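Long-range contacts in nisin immunity protein (Lactococcus lactis subsp. lactis, PDB 5XHB), which helps protect the nisin-producing cell against nisin supplied from outside, as a lipoprotein attached to the cell membrane: residues Y27-K32 with K104-Q109; Y47-V52 with T69-N74. All blocks are in the same frame, centred on the assembly; numbering follows the deposited sequence.

Interaction 1: Y27-K32 with K104-Q109; sequences YFVTDK and KALRLQ. With SO4 (sulfate ion), chain B.
T30 and A105 form a single beta bridge where strand 25-33 nears a corner, the loop segment 104-109 lying across it with end-to-end directions 72° apart. The bridge is closed by L106 N bonded to V29 O at 2.9 Å and by D31 N bonded to K104 O at 3.0 Å. Hydrophobic side chains line one end: V29 and L106 run alongside each other in the same direction, CG1 of V29 4.1 Å from CB of L106, while the small A105 lets its CA reach the edge of the F28 ring, near the ring plane. At the corner, D31 directs its CG anti to the backbone N (chi1 -159°), which carries the carboxylate over to R107. There OD1 accepts from R107 N at 3.1 Å, the N-H coming in well out of the carboxylate plane, and takes a second bond from N110. OD2 merely lies along the aliphatic CG of R107, whose side chain crosses that of D31 at about a right angle. The guanidinium turns instead to D120, which also pairs with K104, and to the sulfate; K104 CB lies over one face of the guanidinium, toward its rim. The anion, probably from the crystallisation liquor, meets the guanidinium edge: NH1 of R107 gives a 2.8 Å bond to O3, the oxygen that also accepts from A105 N, while NH2 of R107 reaches O2.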
loop_
_atom_site.group_PDB
_atom_site.type_symbol
_atom_site.label_atom_id
_atom_site.label_comp_id
_atom_site.label_asym_id
_atom_site.label_seq_id
_atom_site.Cartn_x
_atom_site.Cartn_y
_atom_site.Cartn_z
ATOM N N TYR A 27 12.527 9.497 -2.875
ATOM C CA TYR A 27 12.474 8.034 -2.880
ATOM C C TYR A 27 11.543 7.513 -1.805
ATOM O O TYR A 27 11.235 8.230 -0.849
ATOM C CB TYR A 27 13.855 7.435 -2.610
ATOM C CG TYR A 27 14.927 7.756 -3.606
ATOM C CD1 TYR A 27 15.154 6.926 -4.702
ATOM C CD2 TYR A 27 15.751 8.866 -3.432
ATOM C CE1 TYR A 27 16.151 7.199 -5.607
ATOM C CE2 TYR A 27 16.758 9.149 -4.335
ATOM C CZ TYR A 27 16.948 8.319 -5.423
ATOM O OH TYR A 27 17.950 8.601 -6.315
ATOM N N PHE A 28 11.156 6.241 -1.902
ATOM C CA PHE A 28 10.586 5.589 -0.729
ATOM C C PHE A 28 11.212 4.218 -0.479
ATOM O O PHE A 28 11.732 3.578 -1.386
ATOM C CB PHE A 28 9.054 5.474 -0.832
ATOM C CG PHE A 28 8.542 4.500 -1.888
ATOM C CD1 PHE A 28 8.616 4.803 -3.240
ATOM C CD2 PHE A 28 7.916 3.318 -1.505
ATOM C CE1 PHE A 28 8.107 3.917 -4.202
ATOM C CE2 PHE A 28 7.397 2.429 -2.443
ATOM C CZ PHE A 28 7.485 2.726 -3.795
ATOM N N VAL A 29 11.206 3.794 0.780
ATOM C CA VAL A 29 11.615 2.431 1.110
ATOM C C VAL A 29 10.479 1.472 0.771
ATOM O O VAL A 29 9.358 1.622 1.268
ATOM C CB VAL A 29 11.974 2.269 2.597
ATOM C CG1 VAL A 29 12.664 0.922 2.838
ATOM C CG2 VAL A 29 12.874 3.429 3.059
ATOM N N THR A 30 10.776 0.484 -0.063
ATOM C CA THR A 30 9.792 -0.506 -0.475
ATOM C C THR A 30 9.762 -1.700 0.464
ATOM O O THR A 30 10.608 -1.830 1.349
ATOM C CB THR A 30 10.082 -1.064 -1.868
ATOM O OG1 THR A 30 11.234 -1.910 -1.778
ATOM C CG2 THR A 30 10.355 0.062 -2.873
ATOM N N ASP A 31 8.810 -2.599 0.217
ATOM C CA ASP A 31 8.710 -3.842 0.974
ATOM C C ASP A 31 9.463 -4.980 0.268
ATOM O O ASP A 31 9.314 -6.154 0.632
ATOM C CB ASP A 31 7.243 -4.230 1.163
ATOM C CG ASP A 31 7.040 -5.203 2.336
ATOM O OD1 ASP A 31 7.689 -5.017 3.381
ATOM O OD2 ASP A 31 6.233 -6.151 2.198
ATOM N N LYS A 32 10.250 -4.634 -0.753
ATOM C CA LYS A 32 11.069 -5.614 -1.479
ATOM C C LYS A 32 12.382 -5.885 -0.753
ATOM O O LYS A 32 13.296 -5.074 -0.816
ATOM C CB LYS A 32 11.367 -5.120 -2.899
ATOM C CG LYS A 32 10.127 -4.901 -3.742
ATOM C CD LYS A 32 9.596 -6.225 -4.334
ATOM C CE LYS A 32 8.354 -5.959 -5.197
ATOM N NZ LYS A 32 7.938 -7.104 -6.088
ATOM N N LYS A 104 4.640 -1.853 -3.140
ATOM C CA LYS A 104 4.211 -1.475 -1.786
ATOM C C LYS A 104 5.365 -0.903 -0.980
ATOM O O LYS A 104 6.519 -1.308 -1.148
ATOM C CB LYS A 104 3.596 -2.684 -1.061
ATOM C CG LYS A 104 2.261 -3.115 -1.683
ATOM C CD LYS A 104 1.684 -4.424 -1.140
ATOM C CE LYS A 104 0.278 -4.646 -1.733
ATOM N NZ LYS A 104 -0.350 -5.952 -1.381
ATOM N N ALA A 105 5.057 0.048 -0.107
ATOM C CA ALA A 105 6.058 0.604 0.787
ATOM C C ALA A 105 6.361 -0.415 1.877
ATOM O O ALA A 105 5.585 -1.349 2.103
ATOM C CB ALA A 105 5.574 1.924 1.409
ATOM N N LEU A 106 7.492 -0.210 2.537
ATOM C CA LEU A 106 7.943 -1.049 3.646
ATOM C C LEU A 106 6.826 -1.313 4.649
ATOM O O LEU A 106 6.158 -0.378 5.089
ATOM C CB LEU A 106 9.127 -0.368 4.348
ATOM C CG LEU A 106 9.711 -1.131 5.541
ATOM C CD1 LEU A 106 10.299 -2.455 5.070
ATOM C CD2 LEU A 106 10.752 -0.281 6.267
ATOM N N ARG A 107 6.636 -2.578 5.010
ATOM C CA ARG A 107 5.636 -2.955 6.001
ATOM C C ARG A 107 6.241 -3.062 7.404
ATOM O O ARG A 107 7.217 -3.774 7.616
ATOM C CB ARG A 107 4.974 -4.287 5.632
ATOM C CG ARG A 107 4.207 -4.279 4.312
ATOM C CD ARG A 107 3.296 -3.076 4.218
ATOM N NE ARG A 107 2.219 -3.240 3.235
ATOM C CZ ARG A 107 1.924 -2.340 2.302
ATOM N NH1 ARG A 107 2.652 -1.230 2.199
ATOM N NH2 ARG A 107 0.906 -2.544 1.474
ATOM N N LEU A 108 5.636 -2.350 8.346
ATOM C CA LEU A 108 6.047 -2.358 9.747
ATOM C C LEU A 108 6.003 -3.765 10.339
ATOM O O LEU A 108 6.831 -4.135 11.175
ATOM C CB LEU A 108 5.132 -1.429 10.528
ATOM C CG LEU A 108 5.654 -0.336 11.447
ATOM C CD1 LEU A 108 6.884 0.355 10.879
ATOM C CD2 LEU A 108 4.516 0.653 11.662
ATOM N N GLN A 109 5.037 -4.552 9.877
ATOM C CA GLN A 109 4.799 -5.893 10.397
ATOM C C GLN A 109 5.985 -6.817 10.185
ATOM O O GLN A 109 6.114 -7.820 10.883
ATOM C CB GLN A 109 3.548 -6.505 9.754
ATOM C CG GLN A 109 2.230 -5.877 10.211
ATOM C CD GLN A 109 1.920 -4.534 9.546
ATOM O OE1 GLN A 109 2.610 -4.096 8.617
ATOM N NE2 GLN A 109 0.866 -3.878 10.023
HETATM S S SO4 B . 1.087 0.917 -0.421
HETATM O O1 SO4 B . 1.248 1.144 -1.873
HETATM O O2 SO4 B . 0.334 -0.313 -0.195
HETATM O O3 SO4 B . 2.391 0.795 0.229
HETATM O O4 SO4 B . 0.359 2.062 0.115
#

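Interaction 2: Y47-V52 with T69-N74; sequences YKLLIV and TLVLNN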
loop_
_atom_site.group_PDB
_atom_site.type_symbol
_atom_site.label_atom_id
_atom_site.label_comp_id
_atom_site.label_asym_id
_atom_site.label_seq_id
_atom_site.Cartn_x
_atom_site.Cartn_y
_atom_site.Cartn_z
ATOM N N TYR A 47 22.734 7.072 9.720
ATOM C CA TYR A 47 22.130 6.266 10.770
ATOM C C TYR A 47 20.948 7.028 11.349
ATOM O O TYR A 47 21.104 8.149 11.831
ATOM C CB TYR A 47 23.162 5.949 11.865
ATOM C CG TYR A 47 22.669 5.037 12.959
ATOM C CD1 TYR A 47 21.934 5.530 14.029
ATOM C CD2 TYR A 47 22.946 3.675 12.928
ATOM C CE1 TYR A 47 21.478 4.695 15.033
ATOM C CE2 TYR A 47 22.497 2.830 13.934
ATOM C CZ TYR A 47 21.766 3.347 14.983
ATOM O OH TYR A 47 21.312 2.527 15.985
ATOM N N LYS A 48 19.768 6.426 11.304
ATOM C CA LYS A 48 18.580 7.069 11.836
ATOM C C LYS A 48 17.735 6.067 12.612
ATOM O O LYS A 48 17.456 4.976 12.132
ATOM C CB LYS A 48 17.768 7.701 10.695
ATOM C CG LYS A 48 16.442 8.326 11.124
ATOM C CD LYS A 48 16.649 9.548 12.009
ATOM C CE LYS A 48 15.407 10.438 12.012
ATOM N NZ LYS A 48 15.410 11.436 13.126
ATOM N N LEU A 49 17.340 6.433 13.825
ATOM C CA LEU A 49 16.468 5.570 14.596
ATOM C C LEU A 49 15.069 6.157 14.644
ATOM O O LEU A 49 14.886 7.326 14.979
ATOM C CB LEU A 49 17.019 5.361 16.017
ATOM C CG LEU A 49 16.206 4.382 16.866
ATOM C CD1 LEU A 49 17.119 3.464 17.662
ATOM C CD2 LEU A 49 15.287 5.143 17.800
ATOM N N LEU A 50 14.084 5.340 14.305
ATOM C CA LEU A 50 12.695 5.752 14.381
ATOM C C LEU A 50 11.936 4.798 15.274
ATOM O O LEU A 50 12.201 3.597 15.277
ATOM C CB LEU A 50 12.048 5.786 12.988
ATOM C CG LEU A 50 12.628 6.779 11.972
ATOM C CD1 LEU A 50 11.864 6.700 10.661
ATOM C CD2 LEU A 50 12.580 8.190 12.518
ATOM N N ILE A 51 10.983 5.339 16.024
ATOM C CA ILE A 51 10.099 4.538 16.852
ATOM C C ILE A 51 8.675 4.687 16.339
ATOM O O ILE A 51 8.152 5.796 16.286
ATOM C CB ILE A 51 10.166 4.966 18.329
ATOM C CG1 ILE A 51 11.602 4.857 18.847
ATOM C CG2 ILE A 51 9.214 4.127 19.162
ATOM C CD1 ILE A 51 11.767 5.308 20.305
ATOM N N VAL A 52 8.056 3.584 15.936
ATOM C CA VAL A 52 6.777 3.672 15.239
ATOM C C VAL A 52 5.666 2.884 15.919
ATOM O O VAL A 52 5.779 1.680 16.130
ATOM C CB VAL A 52 6.885 3.173 13.788
ATOM C CG1 VAL A 52 5.687 3.658 12.985
ATOM C CG2 VAL A 52 8.175 3.665 13.151
ATOM N N THR A 69 10.798 -0.472 16.833
ATOM C CA THR A 69 11.950 0.403 16.672
ATOM C C THR A 69 12.681 0.052 15.387
ATOM O O THR A 69 13.025 -1.106 15.152
ATOM C CB THR A 69 12.921 0.293 17.860
ATOM O OG1 THR A 69 12.211 0.558 19.074
ATOM C CG2 THR A 69 14.066 1.280 17.710
ATOM N N LEU A 70 12.891 1.054 14.544
ATOM C CA LEU A 70 13.584 0.845 13.280
ATOM C C LEU A 70 14.916 1.559 13.270
ATOM O O LEU A 70 14.999 2.759 13.541
ATOM C CB LEU A 70 12.742 1.336 12.110
ATOM C CG LEU A 70 11.356 0.737 11.926
ATOM C CD1 LEU A 70 10.713 1.409 10.726
ATOM C CD2 LEU A 70 11.424 -0.777 11.746
ATOM N N VAL A 71 15.966 0.820 12.958
ATOM C CA VAL A 71 17.248 1.453 12.702
ATOM C C VAL A 71 17.502 1.490 11.193
ATOM O O VAL A 71 17.673 0.440 10.557
ATOM C CB VAL A 71 18.388 0.718 13.426
ATOM C CG1 VAL A 71 19.737 1.220 12.943
ATOM C CG2 VAL A 71 18.241 0.920 14.926
ATOM N N LEU A 72 17.502 2.703 10.634
ATOM C CA LEU A 72 17.758 2.933 9.215
ATOM C C LEU A 72 19.230 3.239 9.034
ATOM O O LEU A 72 19.747 4.193 9.613
ATOM C CB LEU A 72 16.910 4.099 8.679
ATOM C CG LEU A 72 15.479 4.188 9.210
ATOM C CD1 LEU A 72 14.781 5.418 8.647
ATOM C CD2 LEU A 72 14.735 2.948 8.837
ATOM N N ASN A 73 19.912 2.440 8.228
ATOM C CA ASN A 73 21.366 2.486 8.231
ATOM C C ASN A 73 21.975 2.248 6.859
ATOM O O ASN A 73 22.039 1.103 6.399
ATOM C CB ASN A 73 21.894 1.448 9.218
ATOM C CG ASN A 73 23.366 1.633 9.541
ATOM O OD1 ASN A 73 23.943 2.712 9.344
ATOM N ND2 ASN A 73 23.982 0.576 10.051
ATOM N N ASN A 74 22.404 3.346 6.230
ATOM C CA ASN A 74 23.129 3.359 4.962
ATOM C C ASN A 74 22.293 3.006 3.751
ATOM O O ASN A 74 21.306 2.287 3.849
ATOM C CB ASN A 74 24.325 2.417 5.015
ATOM C CG ASN A 74 25.217 2.701 6.196
ATOM O OD1 ASN A 74 25.309 3.836 6.650
ATOM N ND2 ASN A 74 25.864 1.670 6.712
#
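The carbonyl oxygen of L50 takes a 2.7 Å hydrogen bond from L70 N, and CA of T69 adds a weaker C-H contact to the same oxygen. L50 N returns a bond to L70 O, so this pair is doubly joined; K48 and L72 repeat the scheme two residues along, with L72 N 2.7 Å from K48 O. L49-V71, a non-hydrogen-bonded pair, lies between them, and Y47-N73 and I51-T69, of the same kind, flank them. This is the antiparallel pairing of two long neighbours in the eight-stranded sheet; segments 47-52 and 69-74 run 163° apart. Strand 59-60 follows on the outer side of 47-52, and strand 83-87 on the far side of 69-74. Side chains alternate between the two faces. On the face of L50, L70 and L72 the branched leucines fill a buried layer: L50 CD1 meets L72 CD1 at 3.8 Å. L70 turns its CD1 to CG2 of V52 at 4.2 Å, while Y17 packs on L50 and V52, and F111 on L70. K48 shares this face at its exposed end; lysine suits the place because its aliphatic CG can pack beside L72 CD1 while the charged end leaves the apolar layer. The face of Y47, L49 and V71 is more open. Y47 sets CG anti to the backbone N (chi1 -176°), swinging its ring across the strand boundary to V71, whose CG1 comes to 3.3 Å from CE2 of Y47, a close approach. V71 serves two neighbours with its two branches, since its CG2 touches both the Y47 hydroxyl and, at 3.9 Å, CD1 of L49. That same L49 CD1 lies 3.8 Å from the methyl CG2 of T69.

Overall arrangement
Both contacts reach the same eight-stranded sheet, interaction 1 through strand 25-33 alone, and along the chain interaction 2 is nested inside the loop closed by interaction 1. Their centres are 14 Å apart, yet L108 joins them directly: near the end of segment 104-109 its CD2 packs against V52 CG1 at 3.5 Å, and its CD1 against L70 CD1 at 4.0 Å. The loop thus crosses 25-33 at its corner near T30 and D31 and then drops a leucine onto the buried leucine and valine face of 47-52 and 69-74. The sulfate lies only at interaction 1; Y134, L207 and T208, from the part of the chain bearing the seven-stranded sheet, also hydrogen-bond to it.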